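Local coordinates for cytidine deaminase (PDB 4WIG), which catalyses the zinc-dependent hydrolytic deamination of cytidine and 2'-deoxycytidine to uridine and 2'-deoxyuridine, recycling pyrimidine nucleosides, at residues A20-P23 / F27-G30; G101-I106 / P112-D117. The protein carries 1 engineered substitution. One frame throughout, in Å; residues are numbered along the deposited sequence.

Interaction 1. Residues A20-P23 / F27-G30; sequences AYVP and FAVG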
ATOM      1  N   ALA A  20       3.767  10.462 -16.310  1.00 10.01           N
ATOM      2  CA  ALA A  20       4.089  10.238 -14.897  1.00 10.23           C
ATOM      3  C   ALA A  20       3.939  11.481 -14.049  1.00 10.39           C
ATOM      4  O   ALA A  20       4.418  12.556 -14.419  1.00 10.28           O
ATOM      5  CB  ALA A  20       5.513   9.707 -14.731  1.00 10.29           C
ATOM      6  N   TYR A  21       3.319  11.306 -12.884  1.00 10.74           N
ATOM      7  CA  TYR A  21       3.204  12.365 -11.894  1.00 10.85           C
ATOM      8  C   TYR A  21       4.288  12.128 -10.849  1.00 11.09           C
ATOM      9  O   TYR A  21       4.087  11.344  -9.920  1.00 10.54           O
ATOM     10  CB  TYR A  21       1.808  12.344 -11.267  1.00 11.24           C
ATOM     11  CG  TYR A  21       1.600  13.413 -10.218  1.00 11.51           C
ATOM     12  CD1 TYR A  21       1.208  14.687 -10.581  1.00 12.07           C
ATOM     13  CD2 TYR A  21       1.814  13.153  -8.869  1.00 11.79           C
ATOM     14  CE1 TYR A  21       1.028  15.679  -9.637  1.00 12.34           C
ATOM     15  CE2 TYR A  21       1.633  14.141  -7.914  1.00 12.16           C
ATOM     16  CZ  TYR A  21       1.240  15.400  -8.310  1.00 12.56           C
ATOM     17  OH  TYR A  21       1.062  16.384  -7.369  1.00 13.51           O
ATOM     18  N   VAL A  22       5.427  12.808 -11.002  1.00 11.13           N
ATOM     19  CA  VAL A  22       6.606  12.548 -10.175  1.00 11.61           C
ATOM     20  C   VAL A  22       7.287  13.795  -9.593  1.00 12.31           C
ATOM     21  O   VAL A  22       8.513  13.922  -9.617  1.00 12.10           O
ATOM     22  CB  VAL A  22       7.632  11.663 -10.919  1.00 11.05           C
ATOM     23  CG1 VAL A  22       7.095  10.240 -11.018  1.00 11.46           C
ATOM     24  CG2 VAL A  22       7.961  12.229 -12.303  1.00 10.89           C
ATOM     25  N   PRO A  23       6.491  14.711  -9.023  1.00 13.89           N
ATOM     26  CA  PRO A  23       7.109  15.900  -8.433  1.00 14.80           C
ATOM     27  C   PRO A  23       8.124  15.602  -7.320  1.00 15.74           C
ATOM     28  O   PRO A  23       9.107  16.352  -7.177  1.00 16.71           O
ATOM     29  CB  PRO A  23       5.908  16.692  -7.887  1.00 14.72           C
ATOM     30  CG  PRO A  23       4.840  15.672  -7.684  1.00 14.47           C
ATOM     31  CD  PRO A  23       5.034  14.680  -8.794  1.00 13.99           C
ATOM     32  N   PHE A  27      11.197  10.333 -10.673  1.00 14.96           N
ATOM     33  CA  PHE A  27      11.539   9.089 -11.345  1.00 14.53           C
ATOM     34  C   PHE A  27      10.321   8.617 -12.118  1.00 12.92           C
ATOM     35  O   PHE A  27       9.460   7.946 -11.559  1.00 12.68           O
ATOM     36  CB  PHE A  27      11.990   8.024 -10.338  1.00 15.55           C
ATOM     37  CG  PHE A  27      12.511   6.769 -10.987  1.00 16.36           C
ATOM     38  CD1 PHE A  27      13.615   6.816 -11.819  1.00 17.38           C
ATOM     39  CD2 PHE A  27      11.903   5.544 -10.775  1.00 17.20           C
ATOM     40  CE1 PHE A  27      14.100   5.667 -12.424  1.00 17.63           C
ATOM     41  CE2 PHE A  27      12.387   4.387 -11.380  1.00 17.04           C
ATOM     42  CZ  PHE A  27      13.488   4.454 -12.201  1.00 17.15           C
ATOM     43  N   ALA A  28      10.238   8.993 -13.393  1.00 11.88           N
ATOM     44  CA  ALA A  28       9.072   8.646 -14.214  1.00 10.89           C
ATOM     45  C   ALA A  28       9.148   7.192 -14.631  1.00 10.28           C
ATOM     46  O   ALA A  28      10.205   6.707 -14.985  1.00 10.24           O
ATOM     47  CB  ALA A  28       8.977   9.524 -15.445  1.00 11.20           C
ATOM     48  N   VAL A  29       8.021   6.501 -14.544  1.00  9.16           N
ATOM     49  CA  VAL A  29       7.947   5.119 -14.998  1.00  8.74           C
ATOM     50  C   VAL A  29       6.701   4.967 -15.834  1.00  8.19           C
ATOM     51  O   VAL A  29       5.676   5.507 -15.487  1.00  7.71           O
ATOM     52  CB  VAL A  29       7.911   4.132 -13.831  1.00  8.37           C
ATOM     53  CG1 VAL A  29       7.775   2.706 -14.350  1.00  8.35           C
ATOM     54  CG2 VAL A  29       9.167   4.273 -12.982  1.00  8.60           C
ATOM     55  N   GLY A  30       6.803   4.234 -16.944  1.00  8.24           N
ATOM     56  CA  GLY A  30       5.637   3.910 -17.751  1.00  8.17           C
ATOM     57  C   GLY A  30       5.584   2.422 -18.001  1.00  8.28           C
ATOM     58  O   GLY A  30       6.625   1.760 -18.009  1.00  8.20           O
TER
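Val22 leans on the backbone of Phe27 and Ala28, while Ala20 meets Ala28 methyl to methyl. At the start of the valine side chain, Val22 CB lies 3.8 Å from Phe27 N. The two methyls then part, CG1 going to the Phe27 carbonyl and CG2 toward Phe27 N and the Ala28 methyl. CG1, turned anti to the carbonyl carbon of Val22 (chi1 -72°), comes up to the carbonyl oxygen and stops with Val22 CG1 3.3 Å from Phe27 O. On its other side Val22 CG1 is 4.1 Å from Ala28 CA. The second branch places Val22 CG2 4.1 Å from Phe27 N and makes a loose apolar contact in which Val22 CG2 is 4.3 Å from Ala28 CB. On the same alanine methyl Ala20 packs more closely than Val22 CG2 does: Ala20 CB is 3.5 Å from Ala28 CB. The contact brings together two parts of the connection from helix 6-17 into strand 29-35 of the cytidine deaminase fold. Asn45, a substrate-binding residue by similarity, bridges Phe27 and Val29 with its side-chain amide, giving ND2 to Phe27 O and taking Val29 N on OD1; Ala20 and Val22 also touch it. Tyr21 turns away from 27-30: its hydroxyl is hydrogen-bonded to Glu98 of a second subunit, and its ring meets His99 of that subunit edge to face.

Interaction 2. Residues G101-I106 / P112-D117; sequences GSELLI and PRRLGD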
ATOM      1  N   GLY A 101      -0.672 -14.458 -14.506  1.00 10.74           N
ATOM      2  CA  GLY A 101      -0.111 -15.728 -14.080  1.00 10.74           C
ATOM      3  C   GLY A 101       1.369 -15.889 -14.369  1.00 10.88           C
ATOM      4  O   GLY A 101       2.061 -14.942 -14.767  1.00 10.33           O
ATOM      5  N   SER A 102       1.853 -17.115 -14.180  1.00 11.38           N
ATOM      6  CA  SER A 102       3.277 -17.418 -14.293  1.00 11.64           C
ATOM      7  C   SER A 102       3.844 -17.237 -15.705  1.00 11.91           C
ATOM      8  O   SER A 102       5.039 -16.986 -15.859  1.00 11.89           O
ATOM      9  CB  SER A 102       3.532 -18.849 -13.822  1.00 12.29           C
ATOM     10  OG  SER A 102       2.739 -19.757 -14.562  1.00 12.67           O
ATOM     11  N   GLU A 103       3.001 -17.379 -16.727  1.00 12.11           N
ATOM     12  CA  GLU A 103       3.463 -17.287 -18.107  1.00 12.81           C
ATOM     13  C   GLU A 103       3.431 -15.880 -18.696  1.00 12.02           C
ATOM     14  O   GLU A 103       3.837 -15.690 -19.834  1.00 12.07           O
ATOM     15  CB  GLU A 103       2.676 -18.253 -18.998  1.00 13.95           C
ATOM     16  CG  GLU A 103       2.659 -19.677 -18.457  1.00 15.03           C
ATOM     17  CD  GLU A 103       4.039 -20.165 -18.048  1.00 15.98           C
ATOM     18  OE1 GLU A 103       4.181 -20.686 -16.917  1.00 17.62           O
ATOM     19  OE2 GLU A 103       5.002 -20.004 -18.837  1.00 16.78           O
ATOM     20  N   LEU A 104       2.954 -14.903 -17.929  1.00 11.19           N
ATOM     21  CA  LEU A 104       3.014 -13.502 -18.359  1.00 10.58           C
ATOM     22  C   LEU A 104       4.471 -13.135 -18.625  1.00 10.25           C
ATOM     23  O   LEU A 104       5.308 -13.325 -17.766  1.00  9.78           O
ATOM     24  CB  LEU A 104       2.424 -12.597 -17.276  1.00 10.53           C
ATOM     25  CG  LEU A 104       2.658 -11.096 -17.392  1.00 10.39           C
ATOM     26  CD1 LEU A 104       2.179 -10.550 -18.723  1.00 10.23           C
ATOM     27  CD2 LEU A 104       1.968 -10.379 -16.243  1.00 10.33           C
ATOM     28  N   LEU A 105       4.769 -12.628 -19.819  1.00 10.41           N
ATOM     29  CA  LEU A 105       6.135 -12.254 -20.163  1.00 10.38           C
ATOM     30  C   LEU A 105       6.413 -10.804 -19.789  1.00 10.24           C
ATOM     31  O   LEU A 105       5.591  -9.907 -20.052  1.00 10.54           O
ATOM     32  CB  LEU A 105       6.421 -12.477 -21.650  1.00 10.57           C
ATOM     33  CG  LEU A 105       6.343 -13.929 -22.121  1.00 10.77           C
ATOM     34  CD1 LEU A 105       6.496 -13.998 -23.632  1.00 11.05           C
ATOM     35  CD2 LEU A 105       7.406 -14.778 -21.439  1.00 11.01           C
ATOM     36  N   ILE A 106       7.582 -10.597 -19.183  1.00  9.96           N
ATOM     37  CA  ILE A 106       8.028  -9.303 -18.721  1.00 10.07           C
ATOM     38  C   ILE A 106       9.279  -8.885 -19.496  1.00 10.28           C
ATOM     39  O   ILE A 106      10.282  -9.583 -19.472  1.00 10.27           O
ATOM     40  CB  ILE A 106       8.373  -9.373 -17.212  1.00  9.93           C
ATOM     41  CG1 ILE A 106       7.174  -9.920 -16.389  1.00  9.82           C
ATOM     42  CG2 ILE A 106       8.857  -8.021 -16.715  1.00  9.88           C
ATOM     43  CD1 ILE A 106       5.929  -9.077 -16.466  1.00  9.85           C
ATOM     44  N   PRO A 112      13.187 -11.185 -22.605  1.00 15.36           N
ATOM     45  CA  PRO A 112      12.021 -11.158 -21.720  1.00 14.97           C
ATOM     46  C   PRO A 112      11.885 -12.442 -20.894  1.00 14.87           C
ATOM     47  O   PRO A 112      12.299 -13.521 -21.339  1.00 13.71           O
ATOM     48  CB  PRO A 112      10.847 -10.987 -22.691  1.00 15.25           C
ATOM     49  CG  PRO A 112      11.442 -10.296 -23.878  1.00 15.31           C
ATOM     50  CD  PRO A 112      12.821 -10.880 -24.002  1.00 15.39           C
ATOM     51  N   ARG A 113      11.326 -12.303 -19.693  1.00 15.55           N
ATOM     52  CA  ARG A 113      11.270 -13.369 -18.704  1.00 16.32           C
ATOM     53  C   ARG A 113       9.833 -13.718 -18.367  1.00 15.29           C
ATOM     54  O   ARG A 113       8.958 -12.849 -18.382  1.00 14.46           O
ATOM     55  CB  ARG A 113      11.958 -12.913 -17.419  1.00 18.35           C
ATOM     56  CG  ARG A 113      13.378 -12.403 -17.601  1.00 21.34           C
ATOM     57  CD  ARG A 113      14.409 -13.457 -17.282  1.00 23.87           C
ATOM     58  NE  ARG A 113      15.610 -12.874 -16.689  1.00 26.70           N
ATOM     59  CZ  ARG A 113      16.663 -12.407 -17.363  1.00 29.02           C
ATOM     60  NH1 ARG A 113      16.710 -12.426 -18.704  1.00 28.71           N
ATOM     61  NH2 ARG A 113      17.695 -11.916 -16.674  1.00 30.60           N
ATOM     62  N   ARG A 114       9.599 -14.987 -18.041  1.00 14.39           N
ATOM     63  CA  ARG A 114       8.327 -15.411 -17.477  1.00 14.40           C
ATOM     64  C   ARG A 114       8.172 -14.842 -16.067  1.00 13.38           C
ATOM     65  O   ARG A 114       9.113 -14.854 -15.283  1.00 13.48           O
ATOM     66  CB  ARG A 114       8.261 -16.930 -17.377  1.00 15.01           C
ATOM     67  CG  ARG A 114       8.255 -17.674 -18.699  1.00 16.09           C
ATOM     68  CD  ARG A 114       8.396 -19.175 -18.469  1.00 16.78           C
ATOM     69  NE  ARG A 114       7.388 -19.697 -17.538  1.00 17.51           N
ATOM     70  CZ  ARG A 114       7.609 -20.046 -16.268  1.00 17.80           C
ATOM     71  NH1 ARG A 114       6.603 -20.504 -15.530  1.00 18.51           N
ATOM     72  NH2 ARG A 114       8.814 -19.959 -15.722  1.00 18.45           N
ATOM     73  N   LEU A 115       6.980 -14.374 -15.732  1.00 13.20           N
ATOM     74  CA  LEU A 115       6.764 -13.774 -14.414  1.00 12.89           C
ATOM     75  C   LEU A 115       6.988 -14.835 -13.329  1.00 13.11           C
ATOM     76  O   LEU A 115       7.445 -14.521 -12.216  1.00 13.24           O
ATOM     77  CB  LEU A 115       5.369 -13.146 -14.317  1.00 12.55           C
ATOM     78  CG  LEU A 115       4.996 -12.467 -12.992  1.00 12.38           C
ATOM     79  CD1 LEU A 115       6.028 -11.433 -12.579  1.00 12.25           C
ATOM     80  CD2 LEU A 115       3.624 -11.828 -13.093  1.00 12.24           C
ATOM     81  N   GLY A 116       6.694 -16.092 -13.674  1.00 13.12           N
ATOM     82  CA  GLY A 116       6.952 -17.226 -12.796  1.00 13.77           C
ATOM     83  C   GLY A 116       8.395 -17.341 -12.371  1.00 13.94           C
ATOM     84  O   GLY A 116       8.676 -17.780 -11.261  1.00 14.41           O
ATOM     85  N   ASP A 117       9.314 -16.941 -13.248  1.00 14.22           N
ATOM     86  CA  ASP A 117      10.737 -16.944 -12.918  1.00 14.59           C
ATOM     87  C   ASP A 117      11.125 -15.727 -12.094  1.00 13.94           C
ATOM     88  O   ASP A 117      12.057 -15.793 -11.293  1.00 14.42           O
ATOM     89  CB  ASP A 117      11.600 -17.031 -14.180  1.00 15.60           C
ATOM     90  CG  ASP A 117      11.529 -18.396 -14.836  1.00 16.75           C
ATOM     91  OD1 ASP A 117      11.553 -19.420 -14.116  1.00 18.34           O
ATOM     92  OD2 ASP A 117      11.437 -18.455 -16.075  1.00 17.85           O
TER
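Leu115 packs inward against Leu104 and Ile106, with Leu104 CD2 3.8 Å from Leu115 CD2 and Ile106 CG1 4.2 Å from Leu115 CB. All three are buried, and Leu115 also rests on Leu96 and Leu97 of helix 90-100. Backbone bonds join the two segments along their length. Ile106 and Arg113 form the hydrogen-bonded pair of a short antiparallel beta hairpin (Ile106 N to Arg113 O 2.8 Å), and Leu105 and Arg114 the adjoining non-hydrogen-bonded pair. Beyond it Arg114 is the N-cap residue of helix 115-118, whose first amides are received by the type I turn 101-104: Leu115 N gives to Leu104 O at 2.8 Å, and Gly116 N to Ser102 O at 2.9 Å. The outer side is polar and more exposed. There Glu103 and Arg114, the latter bent at chi3 (54°), run side by side, their carboxylate and guanidinium planes 24° apart. Arg114 grips side-on with two nearly straight bonds, NE to Glu103 OE2 at 2.7 Å and NH1 to Glu103 OE1 at 2.8 Å (170°), both oxygens close to the guanidinium plane. Ser102 OG also bonds OE1, from the same face of the carboxylate as NH1. Asp117 extends the network through a weak bond from Arg114 NH2.

Overall arrangement
Interactions 1 and 2 follow one another along the chain and lie on opposite sides of its centre, their own centres 24 Å apart and their nearest atoms about 10 Å apart. They share one mixed sheet, in which strand 73-80 stands between strand 29-35 of interaction 1 and strand 105-106 of interaction 2. Both lie near zinc-site residues without touching them; the Leu115 side chain is about 8 Å from that of Cys92. The side chain of Glu58, the proton donor by similarity, is about 5 Å from that of Val29 and about 7 Å from that of Ile106. The Val29 side chain has a bound zinc about 8 Å away, and the Leu115 side chain has one at about 11 Å.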